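PDB 3BTV: Galactose/lactose metabolism regulatory protein GAL80 from Saccharomyces cerevisiae, which represses the galactose and lactose metabolic genes by binding the activator GAL4 and blocking transcriptional activation when no inducing sugar is present. Local coordinates for residues 54-59 against 82-87. The protein carries 1 engineered substitution. Sequence-based numbering, arbitrary orientation.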
loop_
_atom_site.group_PDB
_atom_site.type_symbol
_atom_site.label_atom_id
_atom_site.label_comp_id
_atom_site.label_asym_id
_atom_site.label_seq_id
_atom_site.Cartn_x
_atom_site.Cartn_y
_atom_site.Cartn_z
ATOM N N ALA B 54 -13.221 -33.337 -30.556
ATOM C CA ALA B 54 -12.049 -33.019 -31.361
ATOM C C ALA B 54 -10.857 -32.676 -30.480
ATOM O O ALA B 54 -11.019 -32.267 -29.331
ATOM C CB ALA B 54 -12.355 -31.875 -32.303
ATOM N N LEU B 55 -9.657 -32.834 -31.027
ATOM C CA LEU B 55 -8.436 -32.603 -30.264
ATOM C C LEU B 55 -7.320 -32.310 -31.251
ATOM O O LEU B 55 -7.234 -32.960 -32.293
ATOM C CB LEU B 55 -8.091 -33.856 -29.459
ATOM C CG LEU B 55 -7.606 -33.704 -28.024
ATOM C CD1 LEU B 55 -8.733 -33.190 -27.156
ATOM C CD2 LEU B 55 -7.088 -35.029 -27.489
ATOM N N TYR B 56 -6.466 -31.341 -30.940
ATOM C CA TYR B 56 -5.345 -31.051 -31.833
ATOM C C TYR B 56 -4.070 -30.631 -31.122
ATOM O O TYR B 56 -4.103 -29.938 -30.116
ATOM C CB TYR B 56 -5.709 -29.981 -32.865
ATOM C CG TYR B 56 -4.496 -29.413 -33.569
ATOM C CD1 TYR B 56 -3.921 -30.073 -34.651
ATOM C CD2 TYR B 56 -3.912 -28.226 -33.141
ATOM C CE1 TYR B 56 -2.804 -29.563 -35.295
ATOM C CE2 TYR B 56 -2.795 -27.709 -33.778
ATOM C CZ TYR B 56 -2.246 -28.381 -34.857
ATOM O OH TYR B 56 -1.137 -27.870 -35.490
ATOM N N SER B 57 -2.945 -31.054 -31.681
ATOM C CA SER B 57 -1.637 -30.567 -31.268
ATOM C C SER B 57 -0.645 -30.852 -32.394
ATOM O O SER B 57 -0.918 -31.679 -33.270
ATOM C CB SER B 57 -1.189 -31.228 -29.959
ATOM O OG SER B 57 -0.984 -32.618 -30.120
ATOM N N PRO B 58 0.502 -30.158 -32.385
ATOM C CA PRO B 58 1.520 -30.387 -33.413
ATOM C C PRO B 58 1.838 -31.873 -33.530
ATOM O O PRO B 58 1.630 -32.457 -34.595
ATOM C CB PRO B 58 2.730 -29.621 -32.878
ATOM C CG PRO B 58 2.144 -28.544 -32.035
ATOM C CD PRO B 58 0.921 -29.144 -31.402
ATOM N N LYS B 59 2.323 -32.472 -32.446
ATOM C CA LYS B 59 2.579 -33.909 -32.418
ATOM C C LYS B 59 1.268 -34.682 -32.352
ATOM O O LYS B 59 0.754 -34.969 -31.271
ATOM C CB LYS B 59 3.485 -34.283 -31.238
ATOM C CG LYS B 59 4.972 -34.027 -31.479
ATOM C CD LYS B 59 5.547 -35.003 -32.506
ATOM C CE LYS B 59 7.031 -34.755 -32.749
ATOM N NZ LYS B 59 7.847 -34.944 -31.514
ATOM N N GLU B 82 -5.869 -26.506 -39.575
ATOM C CA GLU B 82 -6.895 -26.233 -40.574
ATOM C C GLU B 82 -8.044 -27.233 -40.511
ATOM O O GLU B 82 -9.209 -26.845 -40.445
ATOM C CB GLU B 82 -6.288 -26.239 -41.974
ATOM C CG GLU B 82 -7.319 -26.201 -43.081
ATOM C CD GLU B 82 -6.701 -25.929 -44.430
ATOM O OE1 GLU B 82 -5.536 -25.480 -44.467
ATOM O OE2 GLU B 82 -7.380 -26.158 -45.452
ATOM N N SER B 83 -7.713 -28.519 -40.548
ATOM C CA SER B 83 -8.720 -29.563 -40.416
ATOM C C SER B 83 -9.478 -29.398 -39.100
ATOM O O SER B 83 -10.709 -29.371 -39.078
ATOM C CB SER B 83 -8.068 -30.943 -40.488
ATOM O OG SER B 83 -6.990 -31.045 -39.572
ATOM N N PHE B 84 -8.733 -29.275 -38.006
ATOM C CA PHE B 84 -9.326 -29.062 -36.686
ATOM C C PHE B 84 -10.354 -27.929 -36.702
ATOM O O PHE B 84 -11.513 -28.125 -36.329
ATOM C CB PHE B 84 -8.227 -28.778 -35.649
ATOM C CG PHE B 84 -8.742 -28.545 -34.246
ATOM C CD1 PHE B 84 -9.031 -29.616 -33.407
ATOM C CD2 PHE B 84 -8.918 -27.256 -33.762
ATOM C CE1 PHE B 84 -9.495 -29.410 -32.121
ATOM C CE2 PHE B 84 -9.383 -27.033 -32.460
ATOM C CZ PHE B 84 -9.671 -28.111 -31.637
ATOM N N ALA B 85 -9.928 -26.750 -37.148
ATOM C CA ALA B 85 -10.764 -25.551 -37.095
ATOM C C ALA B 85 -11.943 -25.599 -38.064
ATOM O O ALA B 85 -12.982 -24.981 -37.818
ATOM C CB ALA B 85 -9.923 -24.307 -37.350
ATOM N N SER B 86 -11.773 -26.325 -39.166
ATOM C CA SER B 86 -12.799 -26.419 -40.193
ATOM C C SER B 86 -13.903 -27.391 -39.798
ATOM O O SER B 86 -15.066 -27.196 -40.149
ATOM C CB SER B 86 -12.181 -26.845 -41.524
ATOM O OG SER B 86 -11.213 -25.903 -41.955
ATOM N N SER B 87 -13.530 -28.436 -39.065
ATOM C CA SER B 87 -14.478 -29.469 -38.662
ATOM C C SER B 87 -15.797 -28.875 -38.186
ATOM O O SER B 87 -15.825 -27.796 -37.601
ATOM C CB SER B 87 -13.881 -30.356 -37.566
ATOM O OG SER B 87 -14.810 -31.344 -37.142
#
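In the Rossmann-type domain of GAL80 the short helix 81-86 lies against one face of the parallel sheet, and here its Phe84 packs on strand 50-56, against Ala54 and Tyr56. These two alternate along the strand and both direct their CB atoms at the helix, whereas Leu55 between them turns to the other face of the sheet, toward Thr66 and Ile67 of helix 60-69. The Phe84 ring spans both residues. Tyr56 CB sits over one face of the ring, 3.4 Å from Phe84 CD1, and the methyl CB of Ala54 approaches obliquely, 3.8 Å from Phe84 CE1. The ring also reaches the strand backbone edge-on: Leu55 N lies near the ring plane, 3.6 Å from Phe84 CE1. With CG anti to the backbone N (chi1 -180°), Phe84 extends its ring from the helix down to the strand. A small residue suits position 54, where the methyl leaves the large ring room to come close to the backbone at Leu55 N. Tyr56, partly exposed, meets the helix through its CB, while the far end of its side chain leads away. Strand and helix segments run roughly antiparallel, at 152°, with their axes 8.8 Å apart. The helix's last turn is tied internally: Ser86 OG donates to Glu82 O at 2.7 Å. The same oxygen accepts the backbone N-H of Ser86, the two donors arriving from opposite faces of the carbonyl plane. Another side of the helix packs on helix 102-112, where Ala85 touches Leu109 and Phe112. Helix 81-86 thus belongs to the crossover from edge strand 76-78 to strand 92-95, on the face opposite helix 60-69, in a sheet whose strand order 3-2-1-4-5-6 is that of the Rossmann fold.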